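Local atomic coordinates of bifunctional endomannanase/endoglucanase (Caldanaerobius polysaccharolyticus, PDB entry 3W0K), a protein that probably hydrolyses beta-linked mannan and glucan chains, as a bifunctional endomannanase and endoglucanase of glycoside hydrolase family 5. Residues N37-W48 and I77-G88. Residues are numbered along the deposited sequence; the frame is centred on the assembly and turned at random.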
ATOM      1  N   ASN A  37       7.509  -3.516 -12.475  1.00 10.54           N
ATOM      2  CA  ASN A  37       7.763  -2.116 -12.811  1.00 10.93           C
ATOM      3  C   ASN A  37       7.196  -1.132 -11.794  1.00 11.35           C
ATOM      4  O   ASN A  37       7.011   0.049 -12.105  1.00 10.20           O
ATOM      5  CB  ASN A  37       7.110  -1.825 -14.163  1.00 10.96           C
ATOM      6  CG  ASN A  37       5.605  -2.080 -14.153  1.00 13.46           C
ATOM      7  OD1 ASN A  37       5.000  -2.267 -13.093  1.00 10.90           O
ATOM      8  ND2 ASN A  37       4.999  -2.098 -15.333  1.00 16.45           N
ATOM      9  N   PHE A  38       6.952  -1.603 -10.579  1.00  9.72           N
ATOM     10  CA  PHE A  38       6.347  -0.753  -9.564  1.00  9.75           C
ATOM     11  C   PHE A  38       6.873  -1.012  -8.164  1.00  9.53           C
ATOM     12  O   PHE A  38       7.061  -2.156  -7.754  1.00  9.68           O
ATOM     13  CB  PHE A  38       4.825  -0.966  -9.602  1.00  8.74           C
ATOM     14  CG  PHE A  38       4.058  -0.200  -8.554  1.00  8.73           C
ATOM     15  CD1 PHE A  38       3.611   1.090  -8.810  1.00  9.90           C
ATOM     16  CD2 PHE A  38       3.739  -0.790  -7.331  1.00  8.84           C
ATOM     17  CE1 PHE A  38       2.848   1.784  -7.864  1.00 10.29           C
ATOM     18  CE2 PHE A  38       2.979  -0.107  -6.383  1.00  9.82           C
ATOM     19  CZ  PHE A  38       2.533   1.185  -6.654  1.00  9.20           C
ATOM     20  N   VAL A  39       7.112   0.076  -7.440  1.00  8.33           N
ATOM     21  CA  VAL A  39       7.579   0.018  -6.065  1.00 10.25           C
ATOM     22  C   VAL A  39       6.809   1.055  -5.257  1.00 10.11           C
ATOM     23  O   VAL A  39       6.667   2.198  -5.687  1.00 11.80           O
ATOM     24  CB  VAL A  39       9.104   0.303  -5.971  1.00 11.00           C
ATOM     25  CG1 VAL A  39       9.495   0.752  -4.577  1.00 14.15           C
ATOM     26  CG2 VAL A  39       9.882  -0.950  -6.323  1.00 10.54           C
ATOM     27  N   ARG A  40       6.223   0.621  -4.144  1.00  9.49           N
ATOM     28  CA  ARG A  40       5.508   1.534  -3.263  1.00  8.62           C
ATOM     29  C   ARG A  40       6.388   1.700  -2.034  1.00  8.69           C
ATOM     30  O   ARG A  40       6.904   0.719  -1.492  1.00  8.95           O
ATOM     31  CB  ARG A  40       4.133   0.990  -2.874  1.00  8.70           C
ATOM     32  CG  ARG A  40       3.356   1.905  -1.917  1.00  8.81           C
ATOM     33  CD  ARG A  40       1.916   1.454  -1.806  1.00  7.05           C
ATOM     34  NE  ARG A  40       1.102   2.275  -0.904  1.00  8.08           N
ATOM     35  CZ  ARG A  40       0.813   1.956   0.355  1.00  7.08           C
ATOM     36  NH1 ARG A  40       1.294   0.846   0.890  1.00  9.16           N
ATOM     37  NH2 ARG A  40      -0.080   2.675   1.033  1.00  7.67           N
ATOM     38  N   ILE A  41       6.589   2.948  -1.624  1.00  8.24           N
ATOM     39  CA  ILE A  41       7.430   3.254  -0.477  1.00  8.32           C
ATOM     40  C   ILE A  41       6.633   3.944   0.632  1.00  7.93           C
ATOM     41  O   ILE A  41       6.465   5.165   0.614  1.00  8.61           O
ATOM     42  CB  ILE A  41       8.615   4.171  -0.891  1.00  8.96           C
ATOM     43  CG1 ILE A  41       9.395   3.551  -2.058  1.00 10.58           C
ATOM     44  CG2 ILE A  41       9.556   4.391   0.292  1.00 10.93           C
ATOM     45  CD1 ILE A  41      10.143   2.288  -1.698  1.00 14.03           C
ATOM     46  N   PRO A  42       6.087   3.164   1.581  1.00  7.70           N
ATOM     47  CA  PRO A  42       5.309   3.724   2.696  1.00  7.71           C
ATOM     48  C   PRO A  42       6.283   4.269   3.742  1.00  7.97           C
ATOM     49  O   PRO A  42       7.104   3.522   4.270  1.00  9.05           O
ATOM     50  CB  PRO A  42       4.533   2.510   3.209  1.00  8.82           C
ATOM     51  CG  PRO A  42       5.479   1.370   2.939  1.00 10.25           C
ATOM     52  CD  PRO A  42       6.000   1.692   1.558  1.00  9.31           C
ATOM     53  N   VAL A  43       6.195   5.563   4.037  1.00  8.09           N
ATOM     54  CA  VAL A  43       7.123   6.176   4.987  1.00  8.51           C
ATOM     55  C   VAL A  43       6.506   6.774   6.253  1.00  9.68           C
ATOM     56  O   VAL A  43       5.315   7.073   6.301  1.00 10.69           O
ATOM     57  CB  VAL A  43       8.016   7.248   4.294  1.00  8.72           C
ATOM     58  CG1 VAL A  43       8.688   6.655   3.059  1.00  9.90           C
ATOM     59  CG2 VAL A  43       7.200   8.478   3.914  1.00  9.48           C
ATOM     60  N   ASP A  44       7.356   6.943   7.264  1.00  9.24           N
ATOM     61  CA  ASP A  44       6.994   7.499   8.569  1.00  9.31           C
ATOM     62  C   ASP A  44       7.536   8.934   8.599  1.00  9.12           C
ATOM     63  O   ASP A  44       8.749   9.139   8.543  1.00  9.08           O
ATOM     64  CB  ASP A  44       7.668   6.642   9.656  1.00  9.71           C
ATOM     65  CG  ASP A  44       7.256   7.013  11.071  1.00  9.63           C
ATOM     66  OD1 ASP A  44       6.861   8.167  11.331  1.00  9.96           O
ATOM     67  OD2 ASP A  44       7.354   6.128  11.943  1.00 10.93           O
ATOM     68  N   TYR A  45       6.643   9.919   8.698  1.00  9.29           N
ATOM     69  CA  TYR A  45       7.055  11.326   8.709  1.00  9.89           C
ATOM     70  C   TYR A  45       7.992  11.700   9.856  1.00 10.29           C
ATOM     71  O   TYR A  45       8.664  12.732   9.795  1.00  9.56           O
ATOM     72  CB  TYR A  45       5.832  12.261   8.691  1.00  9.35           C
ATOM     73  CG  TYR A  45       5.190  12.508  10.040  1.00 10.97           C
ATOM     74  CD1 TYR A  45       5.504  13.646  10.780  1.00 11.48           C
ATOM     75  CD2 TYR A  45       4.269  11.611  10.573  1.00 10.25           C
ATOM     76  CE1 TYR A  45       4.920  13.887  12.023  1.00 12.13           C
ATOM     77  CE2 TYR A  45       3.674  11.843  11.816  1.00 10.09           C
ATOM     78  CZ  TYR A  45       4.007  12.983  12.534  1.00 11.75           C
ATOM     79  OH  TYR A  45       3.432  13.226  13.760  1.00 12.34           O
ATOM     80  N   ARG A  46       8.043  10.868  10.894  1.00 10.73           N
ATOM     81  CA  ARG A  46       8.914  11.144  12.036  1.00 10.16           C
ATOM     82  C   ARG A  46      10.397  11.030  11.684  1.00 11.29           C
ATOM     83  O   ARG A  46      11.258  11.486  12.442  1.00 12.03           O
ATOM     84  CB  ARG A  46       8.563  10.245  13.219  1.00 11.80           C
ATOM     85  CG  ARG A  46       7.197  10.537  13.814  1.00 12.38           C
ATOM     86  CD  ARG A  46       6.903   9.593  14.957  1.00 12.00           C
ATOM     87  NE  ARG A  46       6.926   8.207  14.502  1.00 12.46           N
ATOM     88  CZ  ARG A  46       6.924   7.150  15.306  1.00 12.93           C
ATOM     89  NH1 ARG A  46       6.901   7.312  16.624  1.00 16.20           N
ATOM     90  NH2 ARG A  46       6.941   5.930  14.791  1.00 14.62           N
ATOM     91  N   PHE A  47      10.701  10.426  10.537  1.00 10.60           N
ATOM     92  CA  PHE A  47      12.091  10.321  10.103  1.00 10.76           C
ATOM     93  C   PHE A  47      12.664  11.712   9.821  1.00 11.34           C
ATOM     94  O   PHE A  47      13.876  11.908   9.884  1.00 12.14           O
ATOM     95  CB  PHE A  47      12.217   9.454   8.847  1.00 10.74           C
ATOM     96  CG  PHE A  47      12.421   7.992   9.131  1.00 10.56           C
ATOM     97  CD1 PHE A  47      13.659   7.517   9.553  1.00 10.98           C
ATOM     98  CD2 PHE A  47      11.386   7.081   8.941  1.00 10.72           C
ATOM     99  CE1 PHE A  47      13.866   6.154   9.780  1.00 11.13           C
ATOM    100  CE2 PHE A  47      11.582   5.716   9.164  1.00  9.81           C
ATOM    101  CZ  PHE A  47      12.825   5.252   9.584  1.00 11.66           C
ATOM    102  N   TRP A  48      11.793  12.675   9.522  1.00 10.56           N
ATOM    103  CA  TRP A  48      12.236  14.037   9.227  1.00 11.21           C
ATOM    104  C   TRP A  48      11.517  15.095  10.059  1.00 12.81           C
ATOM    105  O   TRP A  48      11.731  16.293   9.867  1.00 12.46           O
ATOM    106  CB  TRP A  48      12.059  14.343   7.731  1.00 12.12           C
ATOM    107  CG  TRP A  48      10.624  14.372   7.254  1.00 10.90           C
ATOM    108  CD1 TRP A  48       9.739  15.405   7.385  1.00 11.14           C
ATOM    109  CD2 TRP A  48       9.928  13.343   6.535  1.00 10.47           C
ATOM    110  NE1 TRP A  48       8.545  15.088   6.795  1.00 11.59           N
ATOM    111  CE2 TRP A  48       8.631  13.829   6.263  1.00 10.71           C
ATOM    112  CE3 TRP A  48      10.278  12.061   6.091  1.00 10.71           C
ATOM    113  CZ2 TRP A  48       7.679  13.078   5.563  1.00 11.12           C
ATOM    114  CZ3 TRP A  48       9.333  11.314   5.395  1.00  9.56           C
ATOM    115  CH2 TRP A  48       8.048  11.828   5.139  1.00  9.64           C
ATOM    116  N   ILE A  77      11.401   1.419 -13.114  1.00 10.60           N
ATOM    117  CA  ILE A  77      10.437   1.070 -12.082  1.00  9.67           C
ATOM    118  C   ILE A  77       9.781   2.353 -11.594  1.00  9.43           C
ATOM    119  O   ILE A  77      10.469   3.324 -11.286  1.00 10.96           O
ATOM    120  CB  ILE A  77      11.133   0.371 -10.887  1.00  9.34           C
ATOM    121  CG1 ILE A  77      11.653  -1.005 -11.316  1.00 12.27           C
ATOM    122  CG2 ILE A  77      10.176   0.237  -9.709  1.00 11.31           C
ATOM    123  CD1 ILE A  77      12.509  -1.692 -10.275  1.00 12.60           C
ATOM    124  N   HIS A  78       8.450   2.370 -11.597  1.00  9.83           N
ATOM    125  CA  HIS A  78       7.678   3.515 -11.121  1.00  8.92           C
ATOM    126  C   HIS A  78       7.699   3.499  -9.597  1.00  9.78           C
ATOM    127  O   HIS A  78       7.519   2.443  -8.981  1.00 10.86           O
ATOM    128  CB  HIS A  78       6.225   3.406 -11.599  1.00  8.69           C
ATOM    129  CG  HIS A  78       5.308   4.426 -10.994  1.00  9.29           C
ATOM    130  ND1 HIS A  78       4.990   5.608 -11.628  1.00 10.85           N
ATOM    131  CD2 HIS A  78       4.658   4.450  -9.804  1.00 10.70           C
ATOM    132  CE1 HIS A  78       4.186   6.317 -10.854  1.00 10.83           C
ATOM    133  NE2 HIS A  78       3.970   5.637  -9.742  1.00 10.76           N
ATOM    134  N   MET A  79       7.920   4.664  -8.991  1.00  8.05           N
ATOM    135  CA  MET A  79       7.941   4.760  -7.537  1.00  8.70           C
ATOM    136  C   MET A  79       6.717   5.500  -7.019  1.00  9.50           C
ATOM    137  O   MET A  79       6.409   6.608  -7.464  1.00  9.47           O
ATOM    138  CB  MET A  79       9.202   5.473  -7.045  1.00 10.00           C
ATOM    139  CG  MET A  79       9.324   5.481  -5.521  1.00 13.37           C
ATOM    140  SD  MET A  79      10.817   6.284  -4.913  1.00 15.30           S
ATOM    141  CE  MET A  79      10.132   7.752  -4.161  1.00 16.13           C
ATOM    142  N   CYS A  80       6.007   4.864  -6.096  1.00  8.21           N
ATOM    143  CA  CYS A  80       4.832   5.468  -5.491  1.00  8.66           C
ATOM    144  C   CYS A  80       5.171   5.802  -4.043  1.00  8.14           C
ATOM    145  O   CYS A  80       5.335   4.904  -3.211  1.00  9.59           O
ATOM    146  CB  CYS A  80       3.644   4.508  -5.550  1.00  8.10           C
ATOM    147  SG  CYS A  80       2.155   5.171  -4.774  1.00 10.46           S
ATOM    148  N   LEU A  81       5.320   7.094  -3.761  1.00  7.95           N
ATOM    149  CA  LEU A  81       5.650   7.571  -2.419  1.00  7.91           C
ATOM    150  C   LEU A  81       4.379   7.696  -1.592  1.00  7.66           C
ATOM    151  O   LEU A  81       3.435   8.375  -1.994  1.00  7.95           O
ATOM    152  CB  LEU A  81       6.356   8.930  -2.500  1.00  8.66           C
ATOM    153  CG  LEU A  81       6.723   9.603  -1.176  1.00  8.49           C
ATOM    154  CD1 LEU A  81       7.741   8.771  -0.412  1.00 11.32           C
ATOM    155  CD2 LEU A  81       7.274  11.001  -1.455  1.00 11.34           C
ATOM    156  N   ASN A  82       4.373   7.065  -0.422  1.00  7.93           N
ATOM    157  CA  ASN A  82       3.209   7.083   0.458  1.00  7.15           C
ATOM    158  C   ASN A  82       3.525   7.529   1.879  1.00  8.22           C
ATOM    159  O   ASN A  82       4.562   7.164   2.430  1.00  8.70           O
ATOM    160  CB  ASN A  82       2.597   5.670   0.516  1.00  8.15           C
ATOM    161  CG  ASN A  82       1.603   5.500   1.663  1.00  7.79           C
ATOM    162  OD1 ASN A  82       1.875   4.799   2.639  1.00  7.79           O
ATOM    163  ND2 ASN A  82       0.455   6.159   1.554  1.00  8.67           N
ATOM    164  N   LEU A  83       2.649   8.345   2.463  1.00  8.26           N
ATOM    165  CA  LEU A  83       2.832   8.723   3.860  1.00  8.73           C
ATOM    166  C   LEU A  83       2.059   7.649   4.625  1.00  7.32           C
ATOM    167  O   LEU A  83       0.826   7.600   4.565  1.00  9.08           O
ATOM    168  CB  LEU A  83       2.259  10.111   4.173  1.00 10.61           C
ATOM    169  CG  LEU A  83       3.057  11.335   3.719  1.00 11.32           C
ATOM    170  CD1 LEU A  83       2.430  12.592   4.319  1.00 10.80           C
ATOM    171  CD2 LEU A  83       4.506  11.219   4.166  1.00 14.35           C
ATOM    172  N   HIS A  84       2.790   6.724   5.243  1.00  8.23           N
ATOM    173  CA  HIS A  84       2.174   5.640   6.004  1.00  8.49           C
ATOM    174  C   HIS A  84       1.750   6.174   7.363  1.00  9.09           C
ATOM    175  O   HIS A  84       0.650   5.879   7.847  1.00  9.29           O
ATOM    176  CB  HIS A  84       3.135   4.469   6.159  1.00 10.10           C
ATOM    177  CG  HIS A  84       2.473   3.233   6.670  1.00 10.35           C
ATOM    178  ND1 HIS A  84       2.421   2.920   8.010  1.00 12.88           N
ATOM    179  CD2 HIS A  84       1.782   2.261   6.028  1.00 12.66           C
ATOM    180  CE1 HIS A  84       1.720   1.812   8.173  1.00 11.42           C
ATOM    181  NE2 HIS A  84       1.322   1.393   6.986  1.00 12.32           N
ATOM    182  N   ARG A  85       2.680   6.856   8.021  1.00  9.06           N
ATOM    183  CA  ARG A  85       2.386   7.538   9.271  1.00  8.85           C
ATOM    184  C   ARG A  85       2.505   8.980   8.801  1.00  9.03           C
ATOM    185  O   ARG A  85       3.562   9.407   8.321  1.00  8.95           O
ATOM    186  CB  ARG A  85       3.395   7.252  10.390  1.00  9.70           C
ATOM    187  CG  ARG A  85       3.098   8.091  11.649  1.00  9.20           C
ATOM    188  CD  ARG A  85       3.938   7.694  12.854  1.00  9.97           C
ATOM    189  NE  ARG A  85       3.580   6.373  13.364  1.00  9.67           N
ATOM    190  CZ  ARG A  85       2.586   6.124  14.212  1.00 10.51           C
ATOM    191  NH1 ARG A  85       1.819   7.108  14.673  1.00 10.74           N
ATOM    192  NH2 ARG A  85       2.353   4.873  14.596  1.00 11.00           N
ATOM    193  N   ALA A  86       1.370   9.666   8.805  1.00  9.16           N
ATOM    194  CA  ALA A  86       1.280  11.056   8.379  1.00  7.94           C
ATOM    195  C   ALA A  86       0.957  11.911   9.592  1.00  8.49           C
ATOM    196  O   ALA A  86       0.605  11.383  10.645  1.00  8.93           O
ATOM    197  CB  ALA A  86       0.165  11.195   7.337  1.00 10.06           C
ATOM    198  N   PRO A  87       1.130  13.239   9.485  1.00  8.80           N
ATOM    199  CA  PRO A  87       0.815  14.100  10.629  1.00  8.79           C
ATOM    200  C   PRO A  87      -0.611  13.834  11.109  1.00  8.70           C
ATOM    201  O   PRO A  87      -1.580  14.042  10.369  1.00  9.26           O
ATOM    202  CB  PRO A  87       0.942  15.499  10.036  1.00  8.41           C
ATOM    203  CG  PRO A  87       2.084  15.337   9.090  1.00  9.23           C
ATOM    204  CD  PRO A  87       1.782  14.014   8.409  1.00  9.88           C
ATOM    205  N   GLY A  88      -0.725  13.314  12.326  1.00  8.29           N
ATOM    206  CA  GLY A  88      -2.029  13.028  12.894  1.00  8.55           C
ATOM    207  C   GLY A  88      -2.670  11.696  12.551  1.00  9.04           C
ATOM    208  O   GLY A  88      -3.840  11.492  12.876  1.00  8.00           O
TER
HETATM  209  O   HOH W   1       5.224   4.423  12.003  1.00 10.50           O
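Ile77 meets Val39 methyl to methyl, CG2 to CG2 at 3.6 Å, just where the two strands begin to pair. From His78 onward backbone bonds alternate between the parallel strands, and the His78 ring lies beside that of Phe38, rim to rim with planes only 5° apart. Met79 lays its CG against Ile41 CG1, on the face covered by helix 62-74; Cys80 CB, on the barrel-interior face, meets the Phe38 ring obliquely. This is a right-handed beta-alpha-beta unit of the TIM barrel, whose strands 38-44 and 78-83 are neighbours. The Asn82 amide, whose main polar partner is Asp133, stacks over one face of the Arg40 guanidinium, planes 26° apart; Arg40, extended from CG to NE (chi3 180°), also reaches Asp133 and Glu258 in salt bridges. Leu83 CD2 touches the edge of the Trp48 indole at CH2, 3.7 Å away. A beta bulge follows: Val43 O accepts from both His84 N and Arg85 N. Arg85, salt-bridged to Glu97 through NH1, runs alongside Asp44, a water joining its NE to Asp44 OD2, while Arg46 grips the carboxylate side-on through NE and NH2; Arg85 O accepts from Tyr45 N at that ring's edge. Pro87 CA makes a CH-pi contact over the Tyr45 ring, 4.1 Å from the centroid.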